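Local coordinates for protein alanine racemase (Corynebacterium glutamicum, PDB 2DY3) that binds pyridoxal-5'-phosphate as a member of the alanine racemase family, pairing a TIM-barrel N-terminal domain with a largely beta C-terminal domain, at residues Ser243-Ile248 and Phe267-Pro272; Phe287-Asp292 and Asp305-Ser310; Ala108-Asp113 and Pro148-Thr153; Gly139-Leu144 and His187-Pro192; Ala12-Thr17 and Ala50-Asp55. All blocks are in the same frame, centred on the assembly; numbering follows the deposited sequence.

In the fold
Along the chain contact 5 comes first, then contacts 3 and 4, then contacts 1 and 2. Contacts 3, 4 and 5 belong to the TIM-barrel domain, contacts 1 and 2 to the C-terminal domain. Contacts 3 and 4 alternate along the chain and touch, with centres about 11 Å apart. Contact 3 joins the end of helix 103-110 to strand 150-156; contact 4 packs helix 134-146 on the loop after helix 169-186. Contacts 1 and 2 share the mixed sheet, where strands 267-271 and 307-312 are neighbours. Their centres are about 9 Å apart, and both touch the second subunit. The centres of contacts 1 and 4 lie about 64 Å apart, consistent with an elongated two-domain chain.

Contact 1 of 5, residues Ser243-Ile248 and Phe267-Pro272; sequences SVVKQI and FVAVVP
K246 and V268 are joined by two backbone hydrogen bonds. K246 N donates to V268 O at 2.7 Å, and V268 N donates back to K246 O at 2.7 Å. Further along, V270 N reaches V244 O at 2.8 Å, and S243 N reaches V270 O at 2.9 Å. The K246 chain bends away from V268, and its NZ forms a salt bridge with D124 of the second subunit and hydrogen bonds with R129 O and G131 O of that subunit. A CA-H...O contact of 3.3 Å between A269 CA and V244 O adds to the backbone ladder. The two strands run antiparallel, at 158° to each other. They belong to the mixed sheet of the C-terminal domain, and strand 307-312 pairs with the other edge of 267-271. V245 and Q247 face A269 and F267 as non-hydrogen-bonded pairs, with their side chains on one face of the sheet. There Q247 runs alongside F267, pointing the same way. Its CG is anti to the backbone N (chi1 178°), which puts Q247 CG over the ring face, 3.8 Å from the F267 centroid, as a CH-pi contact. The extended remainder carries the amide along the ring, turned 32° from its plane. On the other face K246 CB touches V268 CG2 at 3.7 Å. Just past the strand, the I248 side chain crosses V268 at about a right angle, and I248 CD1 meets V268 CG1 at 3.5 Å. H128 of the second subunit packs on I248 and V268.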
# COMPACT_ATOMS: atom_id res chain seq x y z
N SER B 243 -2.27 21.28 -3.32
CA SER B 243 -1.54 21.66 -4.52
C SER B 243 -2.17 22.84 -5.23
O SER B 243 -1.47 23.70 -5.77
CB SER B 243 -1.48 20.47 -5.48
OG SER B 243 -2.78 20.06 -5.85
N VAL B 244 -3.50 22.89 -5.24
CA VAL B 244 -4.20 23.97 -5.90
C VAL B 244 -5.56 24.25 -5.26
O VAL B 244 -6.24 23.34 -4.80
CB VAL B 244 -4.46 23.65 -7.41
CG1 VAL B 244 -5.21 24.80 -8.06
CG2 VAL B 244 -3.16 23.40 -8.14
N VAL B 245 -5.92 25.53 -5.21
CA VAL B 245 -7.20 25.96 -4.68
C VAL B 245 -7.94 26.51 -5.88
O VAL B 245 -7.47 27.44 -6.54
CB VAL B 245 -7.06 27.05 -3.61
CG1 VAL B 245 -8.41 27.70 -3.35
CG2 VAL B 245 -6.52 26.43 -2.32
N LYS B 246 -9.10 25.94 -6.18
CA LYS B 246 -9.87 26.35 -7.34
C LYS B 246 -11.21 26.97 -6.99
O LYS B 246 -11.90 26.50 -6.09
CB LYS B 246 -10.11 25.13 -8.24
CG LYS B 246 -10.28 25.44 -9.72
CD LYS B 246 -8.98 26.00 -10.28
CE LYS B 246 -8.85 25.69 -11.76
NZ LYS B 246 -8.63 24.24 -11.97
N GLN B 247 -11.57 28.03 -7.69
CA GLN B 247 -12.84 28.68 -7.46
C GLN B 247 -13.81 28.23 -8.54
O GLN B 247 -13.47 28.23 -9.72
CB GLN B 247 -12.72 30.20 -7.50
CG GLN B 247 -14.05 30.90 -7.30
CD GLN B 247 -13.94 32.41 -7.20
OE1 GLN B 247 -14.94 33.10 -7.00
NE2 GLN B 247 -12.72 32.92 -7.33
N ILE B 248 -15.00 27.83 -8.13
CA ILE B 248 -16.03 27.41 -9.07
C ILE B 248 -17.01 28.56 -9.17
O ILE B 248 -17.99 28.62 -8.43
CB ILE B 248 -16.76 26.15 -8.57
CG1 ILE B 248 -15.76 25.03 -8.32
CG2 ILE B 248 -17.81 25.72 -9.58
CD1 ILE B 248 -16.37 23.78 -7.73
N PHE B 267 -15.42 27.24 -3.71
CA PHE B 267 -14.03 26.90 -3.95
C PHE B 267 -13.81 25.44 -3.56
O PHE B 267 -14.52 24.90 -2.71
CB PHE B 267 -13.11 27.77 -3.09
CG PHE B 267 -13.24 29.24 -3.33
CD1 PHE B 267 -12.34 29.91 -4.15
CD2 PHE B 267 -14.26 29.96 -2.73
CE1 PHE B 267 -12.45 31.27 -4.36
CE2 PHE B 267 -14.37 31.33 -2.93
CZ PHE B 267 -13.47 31.98 -3.74
N VAL B 268 -12.83 24.82 -4.19
CA VAL B 268 -12.44 23.45 -3.89
C VAL B 268 -10.93 23.49 -3.81
O VAL B 268 -10.30 24.42 -4.31
CB VAL B 268 -12.85 22.44 -5.00
CG1 VAL B 268 -14.36 22.40 -5.15
CG2 VAL B 268 -12.17 22.78 -6.31
N ALA B 269 -10.35 22.50 -3.15
CA ALA B 269 -8.90 22.41 -3.02
C ALA B 269 -8.48 21.00 -3.43
O ALA B 269 -9.19 20.03 -3.18
CB ALA B 269 -8.47 22.70 -1.57
N VAL B 270 -7.33 20.91 -4.09
CA VAL B 270 -6.82 19.62 -4.52
C VAL B 270 -5.72 19.18 -3.57
O VAL B 270 -4.81 19.94 -3.28
CB VAL B 270 -6.25 19.71 -5.95
CG1 VAL B 270 -5.77 18.33 -6.40
CG2 VAL B 270 -7.32 20.23 -6.91
N VAL B 271 -5.82 17.96 -3.05
CA VAL B 271 -4.78 17.46 -2.17
C VAL B 271 -4.12 16.29 -2.89
O VAL B 271 -4.79 15.36 -3.33
CB VAL B 271 -5.35 17.06 -0.77
CG1 VAL B 271 -6.86 17.02 -0.82
CG2 VAL B 271 -4.77 15.74 -0.32
N PRO B 272 -2.80 16.36 -3.05
CA PRO B 272 -1.93 15.39 -3.72
C PRO B 272 -1.85 13.99 -3.10
O PRO B 272 -0.77 13.55 -2.70
CB PRO B 272 -0.57 16.09 -3.74
CG PRO B 272 -0.59 16.83 -2.45
CD PRO B 272 -1.99 17.44 -2.45

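Contact 2 of 5, residues Phe287-Asp292 and Asp305-Ser310; sequences FSVTID and DQFVIS
F287 and F307 have similar first torsions. In each, CG lies between the backbone N and the carbonyl carbon, with chi1 66° in F307. These settings bring together the F287 ring, just before strand 288-291, and the F307 ring at the start of strand 307-312. I309 places its CG1 in the same way, and this carries CD1 toward V289 and I291. The rings form a T-shaped (edge-to-face) pair with planes 66° apart and centroids 5.7 Å apart. The edge of F287 points at the face of F307. F287 CZ sits 4.0 Å above that face, offset toward the rim, and its nearest atom there is F307 CE2 at 4.1 Å. The same F307 ring meets V289 at its edge. V289 CG1 lies in the ring plane, 3.8 Å from F307 CZ.

Strands 288-291 and 307-312 are not direct partners in the sheet of the C-terminal domain. Strand 294-299 pairs antiparallel with both, and the two strands, at 70° to each other, meet through apolar side chains. The axes of the two short segments come no closer than 8.2 Å. V289 uses both of its branches. While CG1 meets F307, V289 CG2 touches I309 CD1 at 3.8 Å, with the two side chains crossing at about a right angle. The terminal methyls I291 CD1 and I309 CD1 touch at 3.9 Å where the side chains cross at a slant. A324 of strand 323-325 touches V289 and I291. The F287 ring also makes an edge-to-face pair with F337. D305, two residues before F307, touches PLP.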
# COMPACT_ATOMS: atom_id res chain seq x y z
N PHE B 287 -15.56 11.33 4.52
CA PHE B 287 -14.69 12.01 5.46
C PHE B 287 -14.31 13.42 5.07
O PHE B 287 -14.60 13.88 3.97
CB PHE B 287 -13.40 11.20 5.62
CG PHE B 287 -12.46 11.34 4.46
CD1 PHE B 287 -11.36 12.17 4.55
CD2 PHE B 287 -12.70 10.67 3.28
CE1 PHE B 287 -10.50 12.32 3.46
CE2 PHE B 287 -11.85 10.82 2.19
CZ PHE B 287 -10.75 11.64 2.29
N SER B 288 -13.63 14.09 6.00
CA SER B 288 -13.15 15.45 5.83
C SER B 288 -11.69 15.46 6.25
O SER B 288 -11.26 14.62 7.04
CB SER B 288 -13.92 16.41 6.74
OG SER B 288 -15.32 16.32 6.56
N VAL B 289 -10.92 16.39 5.71
CA VAL B 289 -9.53 16.53 6.10
C VAL B 289 -9.55 17.76 6.99
O VAL B 289 -10.55 18.48 7.03
CB VAL B 289 -8.59 16.77 4.89
CG1 VAL B 289 -8.79 15.68 3.85
CG2 VAL B 289 -8.84 18.13 4.30
N THR B 290 -8.46 18.02 7.70
CA THR B 290 -8.43 19.17 8.58
C THR B 290 -7.28 20.11 8.24
O THR B 290 -6.12 19.71 8.29
CB THR B 290 -8.30 18.76 10.06
OG1 THR B 290 -6.97 18.26 10.29
CG2 THR B 290 -9.29 17.68 10.40
N ILE B 291 -7.62 21.35 7.91
CA ILE B 291 -6.63 22.36 7.59
C ILE B 291 -6.68 23.42 8.69
O ILE B 291 -7.68 24.11 8.86
CB ILE B 291 -6.93 23.01 6.23
CG1 ILE B 291 -6.90 21.95 5.13
CG2 ILE B 291 -5.92 24.11 5.94
CD1 ILE B 291 -7.22 22.47 3.74
N ASP B 292 -5.59 23.54 9.44
CA ASP B 292 -5.52 24.49 10.54
C ASP B 292 -6.60 24.20 11.57
O ASP B 292 -7.20 25.11 12.14
CB ASP B 292 -5.68 25.93 10.03
CG ASP B 292 -4.47 26.40 9.24
OD1 ASP B 292 -3.34 26.23 9.73
OD2 ASP B 292 -4.66 26.94 8.13
N ASP B 305 -3.96 9.92 -8.30
CA ASP B 305 -2.98 10.75 -7.63
C ASP B 305 -3.53 11.83 -6.71
O ASP B 305 -2.76 12.51 -6.02
CB ASP B 305 -2.08 11.42 -8.68
CG ASP B 305 -1.58 10.45 -9.72
OD1 ASP B 305 -0.86 9.49 -9.36
OD2 ASP B 305 -1.91 10.64 -10.90
N GLN B 306 -4.85 12.00 -6.69
CA GLN B 306 -5.42 13.06 -5.87
C GLN B 306 -6.92 12.96 -5.62
O GLN B 306 -7.63 12.15 -6.23
CB GLN B 306 -5.12 14.41 -6.54
CG GLN B 306 -5.37 14.41 -8.06
CD GLN B 306 -5.13 15.75 -8.73
OE1 GLN B 306 -4.04 16.31 -8.67
NE2 GLN B 306 -6.16 16.28 -9.38
N PHE B 307 -7.39 13.77 -4.67
CA PHE B 307 -8.81 13.85 -4.37
C PHE B 307 -9.11 15.32 -4.07
O PHE B 307 -8.19 16.12 -3.86
CB PHE B 307 -9.22 12.96 -3.19
CG PHE B 307 -8.64 13.36 -1.86
CD1 PHE B 307 -7.47 12.78 -1.40
CD2 PHE B 307 -9.30 14.26 -1.03
CE1 PHE B 307 -6.97 13.08 -0.15
CE2 PHE B 307 -8.81 14.57 0.22
CZ PHE B 307 -7.65 13.97 0.66
N VAL B 308 -10.39 15.67 -4.05
CA VAL B 308 -10.79 17.06 -3.84
C VAL B 308 -11.63 17.26 -2.59
O VAL B 308 -12.36 16.36 -2.16
CB VAL B 308 -11.60 17.57 -5.07
CG1 VAL B 308 -11.79 19.07 -4.99
CG2 VAL B 308 -10.89 17.16 -6.35
N ILE B 309 -11.52 18.45 -2.02
CA ILE B 309 -12.28 18.81 -0.83
C ILE B 309 -12.98 20.14 -1.11
O ILE B 309 -12.47 20.97 -1.87
CB ILE B 309 -11.37 18.97 0.41
CG1 ILE B 309 -10.39 20.14 0.20
CG2 ILE B 309 -10.59 17.69 0.66
CD1 ILE B 309 -9.55 20.45 1.43
N SER B 310 -14.14 20.34 -0.49
CA SER B 310 -14.88 21.58 -0.69
C SER B 310 -14.58 22.56 0.43
O SER B 310 -14.65 22.23 1.62
CB SER B 310 -16.38 21.31 -0.78
OG SER B 310 -16.86 20.64 0.38

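Contact 3 of 5, residues Ala108-Asp113 and Pro148-Thr153; sequences ALIETD and PHIEVT
H149 points its ring at L109 and I110, at the C-terminal end of helix 103-110. The contact lies in the TIM-barrel domain, where this helix end packs on the start of strand 150-156, a strand of the parallel barrel sheet. H149 comes just before this strand. Its CG lies between the backbone N and the carbonyl carbon (chi1 65°), and the ring is turned toward the helix end. H149 NE2 gives a weak hydrogen bond to L109 O at 3.3 Å, with an angle of 148° at the hydrogen. L109 O already accepts from T112 N at 3.0 Å, and the weak H149 bond is its second. I110 O lies near the ring plane, 3.2 Å from H149 CE1. T112 O is 2.9 Å from H149 NE2, but the angle is too poor for a hydrogen bond. T112 OG1 bonds to A108 O at 2.7 Å and ties the chain after the helix back to its last turn.

I150 follows as the first residue of the strand. Its CG1 lies over the centre of the H149 ring, and V119 and L144 also touch its side chain. I150 CD1 reaches into the helix surface and touches L109 CB at 4.1 Å. I150 crosses I110 at about a right angle, and its CD1 meets I110 CG1 at 3.5 Å.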
# COMPACT_ATOMS: atom_id res chain seq x y z
N ALA B 108 10.24 -30.46 9.70
CA ALA B 108 11.35 -29.77 9.05
C ALA B 108 12.38 -29.29 10.07
O ALA B 108 13.57 -29.27 9.79
CB ALA B 108 10.81 -28.58 8.24
N LEU B 109 11.91 -28.90 11.25
CA LEU B 109 12.80 -28.40 12.29
C LEU B 109 13.60 -29.53 12.92
O LEU B 109 14.81 -29.40 13.13
CB LEU B 109 11.99 -27.67 13.37
CG LEU B 109 11.36 -26.37 12.88
CD1 LEU B 109 10.35 -25.86 13.88
CD2 LEU B 109 12.45 -25.34 12.64
N ILE B 110 12.93 -30.63 13.23
CA ILE B 110 13.58 -31.79 13.84
C ILE B 110 14.63 -32.37 12.90
O ILE B 110 15.67 -32.86 13.34
CB ILE B 110 12.56 -32.89 14.17
CG1 ILE B 110 11.66 -32.43 15.32
CG2 ILE B 110 13.28 -34.17 14.56
CD1 ILE B 110 10.48 -33.35 15.57
N GLU B 111 14.36 -32.30 11.60
CA GLU B 111 15.29 -32.84 10.63
C GLU B 111 16.37 -31.84 10.22
O GLU B 111 17.16 -32.10 9.32
CB GLU B 111 14.53 -33.34 9.40
CG GLU B 111 13.63 -34.54 9.70
CD GLU B 111 12.77 -34.95 8.53
OE1 GLU B 111 12.04 -35.96 8.64
OE2 GLU B 111 12.81 -34.25 7.49
N THR B 112 16.40 -30.69 10.90
CA THR B 112 17.40 -29.66 10.62
C THR B 112 18.60 -29.85 11.53
O THR B 112 18.46 -29.91 12.76
CB THR B 112 16.86 -28.24 10.87
OG1 THR B 112 15.87 -27.92 9.89
CG2 THR B 112 18.00 -27.23 10.79
N ASP B 113 19.79 -29.92 10.94
CA ASP B 113 21.01 -30.11 11.72
C ASP B 113 21.64 -28.79 12.12
O ASP B 113 22.55 -28.29 11.46
CB ASP B 113 22.03 -30.96 10.95
CG ASP B 113 23.30 -31.22 11.74
OD1 ASP B 113 23.40 -30.74 12.90
OD2 ASP B 113 24.19 -31.91 11.22
N PRO B 148 16.85 -33.47 20.55
CA PRO B 148 17.90 -32.89 21.39
C PRO B 148 18.19 -31.42 21.09
O PRO B 148 18.16 -30.58 21.98
CB PRO B 148 19.11 -33.77 21.09
CG PRO B 148 18.51 -35.08 20.76
CD PRO B 148 17.34 -34.69 19.88
N HIS B 149 18.47 -31.14 19.82
CA HIS B 149 18.81 -29.79 19.37
C HIS B 149 17.68 -28.77 19.40
O HIS B 149 17.91 -27.60 19.15
CB HIS B 149 19.38 -29.85 17.96
CG HIS B 149 18.40 -30.33 16.94
ND1 HIS B 149 17.73 -31.53 17.04
CD2 HIS B 149 17.99 -29.77 15.77
CE1 HIS B 149 16.95 -31.69 15.99
NE2 HIS B 149 17.09 -30.64 15.20
N ILE B 150 16.46 -29.21 19.69
CA ILE B 150 15.33 -28.28 19.71
C ILE B 150 14.90 -27.89 21.12
O ILE B 150 14.69 -28.74 21.96
CB ILE B 150 14.11 -28.87 18.99
CG1 ILE B 150 14.40 -29.04 17.50
CG2 ILE B 150 12.90 -27.98 19.21
CD1 ILE B 150 13.27 -29.67 16.75
N GLU B 151 14.77 -26.59 21.37
CA GLU B 151 14.32 -26.13 22.67
C GLU B 151 12.96 -25.45 22.54
O GLU B 151 12.85 -24.38 21.94
CB GLU B 151 15.30 -25.13 23.30
CG GLU B 151 14.81 -24.67 24.67
CD GLU B 151 15.47 -23.40 25.18
OE1 GLU B 151 15.05 -22.90 26.25
OE2 GLU B 151 16.41 -22.89 24.53
N VAL B 152 11.93 -26.08 23.07
CA VAL B 152 10.60 -25.52 23.01
C VAL B 152 10.53 -24.50 24.14
O VAL B 152 10.44 -24.86 25.31
CB VAL B 152 9.52 -26.60 23.22
CG1 VAL B 152 8.14 -25.96 23.27
CG2 VAL B 152 9.59 -27.61 22.08
N THR B 153 10.58 -23.22 23.79
CA THR B 153 10.54 -22.15 24.77
C THR B 153 9.16 -21.93 25.37
O THR B 153 9.02 -21.28 26.41
CB THR B 153 11.01 -20.82 24.17
OG1 THR B 153 11.08 -19.84 25.20
CG2 THR B 153 10.04 -20.35 23.08

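Contact 4 of 5, residues Gly139-Leu144 and His187-Pro192; sequences GVFSAL and HGLECP
F141 meets L189 and H187 where helix 134-146 packs on the chain that leaves helix 169-186. Both helices belong to the TIM-barrel domain. The second one ends in a Schellman motif at G188, which has positive phi (97°). The residues before and after this glycine, H187 and L189, both point at helix 134-146.

The tight part centres on L189. Its CD1 lies 3.9 Å from F141 CA and 3.9 Å from F141 CB, and the two side chains cross at about a right angle. L189 CD2 comes within 4.4 Å of the L144 backbone C. The F141 ring itself leads away from the loop. Its CG is anti to the carbonyl carbon (chi1 -59°), and the ring packs on L183, A184, M155 and I121. I121 also touches L144 and L189, so this side is buried and apolar.

The looser side is formed by H187 and S142, and S142 is exposed. The H187 ring lies along the helix surface. S142 N sits 4.2 Å above one face of this ring, offset toward the rim. S142 CB is 4.1 Å from H187 CE1. H187 NE2 is hydrogen-bonded to E138 OE2, one turn earlier on the same helix as S142, which fixes the rotation of the imidazole. Where the two sides join, H187 CD2 lies near the plane of the F141 ring and approaches F141 CB to 3.9 Å.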
# COMPACT_ATOMS: atom_id res chain seq x y z
N GLY B 139 1.18 -36.05 18.71
CA GLY B 139 2.31 -36.35 17.85
C GLY B 139 3.40 -35.29 17.86
O GLY B 139 4.58 -35.61 17.99
N VAL B 140 2.99 -34.03 17.71
CA VAL B 140 3.93 -32.91 17.69
C VAL B 140 4.73 -32.75 18.98
O VAL B 140 5.95 -32.55 18.94
CB VAL B 140 3.21 -31.58 17.38
CG1 VAL B 140 4.16 -30.41 17.60
CG2 VAL B 140 2.70 -31.58 15.94
N PHE B 141 4.06 -32.82 20.13
CA PHE B 141 4.79 -32.66 21.39
C PHE B 141 5.77 -33.83 21.55
O PHE B 141 6.91 -33.65 21.97
CB PHE B 141 3.83 -32.63 22.60
CG PHE B 141 2.82 -31.51 22.56
CD1 PHE B 141 3.01 -30.40 21.76
CD2 PHE B 141 1.67 -31.57 23.34
CE1 PHE B 141 2.09 -29.36 21.74
CE2 PHE B 141 0.74 -30.54 23.33
CZ PHE B 141 0.95 -29.43 22.53
N SER B 142 5.32 -35.02 21.19
CA SER B 142 6.17 -36.20 21.30
C SER B 142 7.40 -36.08 20.42
O SER B 142 8.51 -36.39 20.83
CB SER B 142 5.38 -37.46 20.91
OG SER B 142 6.21 -38.60 20.96
N ALA B 143 7.19 -35.61 19.19
CA ALA B 143 8.28 -35.45 18.24
C ALA B 143 9.30 -34.41 18.70
O ALA B 143 10.51 -34.66 18.67
CB ALA B 143 7.73 -35.08 16.87
N LEU B 144 8.82 -33.24 19.11
CA LEU B 144 9.71 -32.17 19.55
C LEU B 144 10.47 -32.54 20.84
O LEU B 144 11.62 -32.15 21.02
CB LEU B 144 8.93 -30.87 19.73
CG LEU B 144 8.29 -30.34 18.43
CD1 LEU B 144 7.35 -29.18 18.75
CD2 LEU B 144 9.38 -29.91 17.45
N HIS B 187 4.42 -34.40 28.34
CA HIS B 187 5.34 -35.01 27.39
C HIS B 187 6.78 -34.60 27.64
O HIS B 187 7.68 -35.00 26.91
CB HIS B 187 4.96 -34.63 25.96
CG HIS B 187 3.95 -35.55 25.33
ND1 HIS B 187 4.28 -36.81 24.87
CD2 HIS B 187 2.62 -35.41 25.12
CE1 HIS B 187 3.20 -37.40 24.41
NE2 HIS B 187 2.18 -36.57 24.55
N GLY B 188 7.01 -33.81 28.68
CA GLY B 188 8.36 -33.39 28.98
C GLY B 188 8.74 -32.02 28.44
O GLY B 188 9.90 -31.61 28.55
N LEU B 189 7.79 -31.32 27.84
CA LEU B 189 8.08 -29.98 27.31
C LEU B 189 7.71 -28.96 28.38
O LEU B 189 6.53 -28.71 28.62
CB LEU B 189 7.28 -29.70 26.03
CG LEU B 189 7.61 -30.50 24.77
CD1 LEU B 189 6.66 -30.09 23.66
CD2 LEU B 189 9.06 -30.26 24.34
N GLU B 190 8.72 -28.38 29.01
CA GLU B 190 8.52 -27.40 30.06
C GLU B 190 7.62 -26.23 29.63
O GLU B 190 6.76 -25.80 30.40
CB GLU B 190 9.87 -26.85 30.54
CG GLU B 190 9.73 -25.73 31.59
CD GLU B 190 11.06 -25.17 32.04
OE1 GLU B 190 11.98 -25.01 31.20
OE2 GLU B 190 11.20 -24.86 33.24
N CYS B 191 7.83 -25.72 28.42
CA CYS B 191 7.05 -24.58 27.93
C CYS B 191 7.10 -23.46 28.96
O CYS B 191 6.06 -23.01 29.46
CB CYS B 191 5.60 -24.99 27.67
SG CYS B 191 5.37 -26.16 26.31
N PRO B 192 8.31 -22.98 29.29
CA PRO B 192 8.60 -21.92 30.26
C PRO B 192 7.91 -20.58 30.03
O PRO B 192 7.45 -19.93 30.98
CB PRO B 192 10.12 -21.76 30.16
CG PRO B 192 10.57 -23.08 29.66
CD PRO B 192 9.54 -23.45 28.65

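Contact 5 of 5, residues Ala12-Thr17 and Ala50-Asp55; sequences AIAHNT and AAHGAD
A14 CB sits squarely over the imidazole of H52. It lies 3.4 Å above the ring plane and 3.5 Å from the ring centroid, 15° off the normal, which makes a CH-pi contact. The second touch is by T17. Its CG2 is 3.3 Å from H52 O and 3.6 Å from H52 CB, and the two side chains cross at about a right angle. These contacts join helix 10-24 of the TIM-barrel domain to the loop between helix 42-50 and barrel strand 56-59.

The next shell holds both partners in place. T17 OG1 is anti to the carbonyl carbon (chi1 -62°), which leaves CG2 anti to the backbone N and turned to the loop. T17 OG1 donates to I13 O at 2.8 Å, from above the carbonyl plane. T17 N donates to the same oxygen from the opposite face of that plane. On the loop, a type I turn from A50 to G53 presents H52 to the helix. H52 ND1 is hydrogen-bonded to V48 O, which sets the rotation of the ring. G53 follows, and K21 NZ of helix 10-24 bonds to G53 O. I49 packs against T17 and A54.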
# COMPACT_ATOMS: atom_id res chain seq x y z
N ALA B 12 6.18 9.46 21.21
CA ALA B 12 4.87 8.90 21.52
C ALA B 12 5.02 7.39 21.65
O ALA B 12 4.41 6.76 22.52
CB ALA B 12 3.88 9.24 20.41
N ILE B 13 5.86 6.81 20.79
CA ILE B 13 6.10 5.37 20.81
C ILE B 13 6.82 4.96 22.10
O ILE B 13 6.48 3.96 22.73
CB ILE B 13 6.93 4.92 19.58
CG1 ILE B 13 6.07 5.05 18.32
CG2 ILE B 13 7.42 3.48 19.75
CD1 ILE B 13 6.76 4.63 17.04
N ALA B 14 7.82 5.74 22.50
CA ALA B 14 8.56 5.44 23.72
C ALA B 14 7.57 5.51 24.89
O ALA B 14 7.55 4.63 25.75
CB ALA B 14 9.67 6.45 23.92
N HIS B 15 6.75 6.55 24.89
CA HIS B 15 5.74 6.73 25.94
C HIS B 15 4.85 5.50 26.01
O HIS B 15 4.66 4.91 27.08
CB HIS B 15 4.88 7.96 25.63
CG HIS B 15 3.65 8.05 26.48
ND1 HIS B 15 3.68 8.48 27.79
CD2 HIS B 15 2.36 7.74 26.21
CE1 HIS B 15 2.46 8.43 28.29
NE2 HIS B 15 1.64 7.99 27.36
N ASN B 16 4.30 5.12 24.86
CA ASN B 16 3.42 3.96 24.77
C ASN B 16 4.14 2.72 25.29
O ASN B 16 3.54 1.89 25.98
CB ASN B 16 3.01 3.74 23.31
CG ASN B 16 2.15 4.86 22.77
OD1 ASN B 16 2.06 5.06 21.55
ND2 ASN B 16 1.51 5.60 23.66
N THR B 17 5.42 2.60 24.96
CA THR B 17 6.21 1.46 25.40
C THR B 17 6.31 1.44 26.93
O THR B 17 6.17 0.38 27.55
CB THR B 17 7.63 1.49 24.80
OG1 THR B 17 7.54 1.41 23.37
CG2 THR B 17 8.45 0.31 25.32
N ALA B 50 12.78 -0.94 21.85
CA ALA B 50 13.77 -1.75 22.54
C ALA B 50 14.40 -0.97 23.68
O ALA B 50 14.60 -1.49 24.78
CB ALA B 50 14.86 -2.20 21.55
N ALA B 51 14.71 0.30 23.41
CA ALA B 51 15.33 1.17 24.39
C ALA B 51 14.41 1.54 25.55
O ALA B 51 14.85 2.18 26.50
CB ALA B 51 15.84 2.44 23.70
N HIS B 52 13.15 1.13 25.48
CA HIS B 52 12.24 1.45 26.57
C HIS B 52 11.58 0.29 27.30
O HIS B 52 10.53 0.45 27.91
CB HIS B 52 11.18 2.45 26.12
CG HIS B 52 11.72 3.83 25.90
ND1 HIS B 52 12.29 4.23 24.71
CD2 HIS B 52 11.90 4.86 26.76
CE1 HIS B 52 12.79 5.44 24.84
NE2 HIS B 52 12.57 5.85 26.08
N GLY B 53 12.20 -0.88 27.25
CA GLY B 53 11.64 -2.00 27.99
C GLY B 53 11.24 -3.28 27.28
O GLY B 53 11.12 -4.31 27.94
N ALA B 54 11.02 -3.24 25.97
CA ALA B 54 10.62 -4.45 25.26
C ALA B 54 11.55 -5.62 25.57
O ALA B 54 12.77 -5.50 25.48
CB ALA B 54 10.58 -4.20 23.75
N ASP B 55 10.96 -6.75 25.94
CA ASP B 55 11.72 -7.96 26.26
C ASP B 55 11.91 -8.81 25.02
O ASP B 55 12.81 -9.65 24.95
CB ASP B 55 10.97 -8.77 27.31
CG ASP B 55 10.86 -8.03 28.62
OD1 ASP B 55 11.91 -7.82 29.26
OD2 ASP B 55 9.74 -7.64 29.00